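Local coordinates for epimerase domain-containing protein (Bacillus cereus HuA2-4, PDB 6ZLK), which interconverts UDP-glucuronic acid and UDP-galacturonic acid by epimerisation at C4 of the sugar, using bound NAD, at residues I242-A248 against Y293-L299. Numbering follows the deposited sequence.
Sequences IGGKEQA and YSPTVSL
Lys245 reaches across the 295-298 backbone and illustrates how a long flexible side chain can serve as packing and as a hydrogen-bond donor at once. Its CB sits 3.4 Å from Val297 O, and CG comes next to Pro295 O. CD lies over the backbone between the carbonyl carbons of Thr296 and Val297, CE approaches Thr296 O, and NZ ends the run with a hydrogen bond of 3.1 Å to Thr296 O. With chi1 at -170° and every later torsion also near 180°, the chain is fully stretched, which carries NZ as far as this oxygen; the ammonium meets the carbonyl from above its plane. The Pro295 ring packs CG against Gly244 C at 3.5 Å.

At the end next to strand 239-242, Tyr293 OH donates to Gly243 O at 2.7 Å, an acceptor close to the ring plane, while Ile242 CG2 touches CZ obliquely. At the far end Glu246 OE1 takes Leu299 N-H (2.9 Å, 160° at the hydrogen) from above the carboxylate plane, and Leu299 CD1 reaches Ala248 CB at 3.5 Å. Ser298, the N-cap of helix 299-313, turns OG to Asp301 N; Asp220 of helix 218-230 receives Thr296 N and Val297 N.

The contact thus joins the loop following strand 239-242 to the C-terminal helix without lining the ligand sites: the Ile242 side chain is about 9 Å from NAD, and Gly243 as far from UDP-glucuronic acid. Tyr293 bonds Gly243 O closely; the longer, poorly aligned lysine bond is probably looser. The Glu246 carboxylate at the helix N-terminus is probably stabilised by the helix dipole.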
# COMPACT_ATOMS: atom_id res chain seq x y z
N ILE A 242 -17.04 3.16 10.35
CA ILE A 242 -18.44 2.70 10.45
C ILE A 242 -18.41 1.39 11.25
O ILE A 242 -17.92 0.38 10.71
CB ILE A 242 -19.06 2.49 9.05
CG1 ILE A 242 -18.99 3.76 8.19
CG2 ILE A 242 -20.48 1.95 9.15
CD1 ILE A 242 -19.77 4.91 8.75
N GLY A 243 -18.81 1.44 12.51
CA GLY A 243 -18.78 0.33 13.46
C GLY A 243 -20.12 0.07 14.07
O GLY A 243 -21.10 0.76 13.74
N GLY A 244 -20.14 -0.97 14.89
CA GLY A 244 -21.40 -1.56 15.31
C GLY A 244 -21.87 -1.07 16.64
O GLY A 244 -21.17 -0.29 17.34
N LYS A 245 -23.03 -1.59 17.01
CA LYS A 245 -23.65 -1.20 18.30
C LYS A 245 -22.91 -1.81 19.50
O LYS A 245 -22.83 -1.19 20.55
CB LYS A 245 -25.12 -1.59 18.27
CG LYS A 245 -25.85 -0.99 19.45
CD LYS A 245 -27.27 -1.40 19.47
CE LYS A 245 -28.06 -0.69 20.56
NZ LYS A 245 -29.46 -1.11 20.37
N GLU A 246 -22.45 -3.05 19.37
CA GLU A 246 -22.02 -3.89 20.52
C GLU A 246 -20.78 -4.69 20.11
O GLU A 246 -20.85 -5.42 19.12
CB GLU A 246 -23.14 -4.83 20.94
CG GLU A 246 -24.33 -4.13 21.57
CD GLU A 246 -25.63 -4.93 21.79
OE1 GLU A 246 -25.69 -6.16 21.44
OE2 GLU A 246 -26.61 -4.29 22.30
N GLN A 247 -19.72 -4.60 20.87
CA GLN A 247 -18.48 -5.37 20.65
C GLN A 247 -18.68 -6.70 21.36
O GLN A 247 -19.35 -6.74 22.38
CB GLN A 247 -17.24 -4.61 21.10
CG GLN A 247 -17.03 -3.29 20.35
CD GLN A 247 -17.95 -2.18 20.81
OE1 GLN A 247 -18.07 -1.93 22.01
NE2 GLN A 247 -18.67 -1.54 19.89
N ALA A 248 -18.12 -7.78 20.84
CA ALA A 248 -18.27 -9.08 21.51
C ALA A 248 -17.09 -9.99 21.15
O ALA A 248 -16.48 -9.80 20.07
CB ALA A 248 -19.57 -9.75 21.14
N TYR A 293 -24.58 9.21 12.12
CA TYR A 293 -24.57 7.74 12.26
C TYR A 293 -24.77 7.34 13.70
O TYR A 293 -24.08 7.81 14.62
CB TYR A 293 -23.25 7.20 11.71
CG TYR A 293 -23.16 5.70 11.79
CD1 TYR A 293 -24.02 4.92 11.04
CD2 TYR A 293 -22.20 5.08 12.58
CE1 TYR A 293 -23.98 3.55 11.15
CE2 TYR A 293 -22.15 3.70 12.67
CZ TYR A 293 -23.00 2.95 11.90
OH TYR A 293 -22.91 1.58 11.96
N SER A 294 -25.62 6.38 13.91
CA SER A 294 -25.78 5.75 15.23
C SER A 294 -26.26 4.34 15.00
O SER A 294 -27.35 4.16 14.47
CB SER A 294 -26.74 6.57 16.07
OG SER A 294 -27.08 5.87 17.27
N PRO A 295 -25.44 3.29 15.29
CA PRO A 295 -25.88 1.92 15.03
C PRO A 295 -26.98 1.59 16.03
O PRO A 295 -26.85 1.97 17.17
CB PRO A 295 -24.61 1.08 15.18
CG PRO A 295 -23.78 1.88 16.16
CD PRO A 295 -24.09 3.35 15.86
N THR A 296 -28.04 0.96 15.57
CA THR A 296 -29.24 0.67 16.40
C THR A 296 -29.50 -0.82 16.54
O THR A 296 -30.36 -1.19 17.37
CB THR A 296 -30.46 1.40 15.81
OG1 THR A 296 -30.68 0.92 14.48
CG2 THR A 296 -30.22 2.89 15.84
N VAL A 297 -28.81 -1.70 15.82
CA VAL A 297 -29.22 -3.12 15.87
C VAL A 297 -28.34 -3.86 16.88
O VAL A 297 -27.11 -3.91 16.68
CB VAL A 297 -29.15 -3.76 14.48
CG1 VAL A 297 -29.50 -5.24 14.55
CG2 VAL A 297 -30.03 -3.01 13.50
N SER A 298 -28.95 -4.49 17.89
CA SER A 298 -28.23 -5.27 18.90
C SER A 298 -27.73 -6.56 18.27
O SER A 298 -28.31 -7.04 17.29
CB SER A 298 -29.11 -5.61 20.10
OG SER A 298 -30.15 -6.48 19.67
N LEU A 299 -26.71 -7.13 18.85
CA LEU A 299 -26.23 -8.45 18.43
C LEU A 299 -27.33 -9.50 18.51
O LEU A 299 -27.39 -10.27 17.57
CB LEU A 299 -25.06 -8.88 19.31
CG LEU A 299 -23.73 -8.30 18.86
CD1 LEU A 299 -22.68 -8.56 19.93
CD2 LEU A 299 -23.33 -8.89 17.51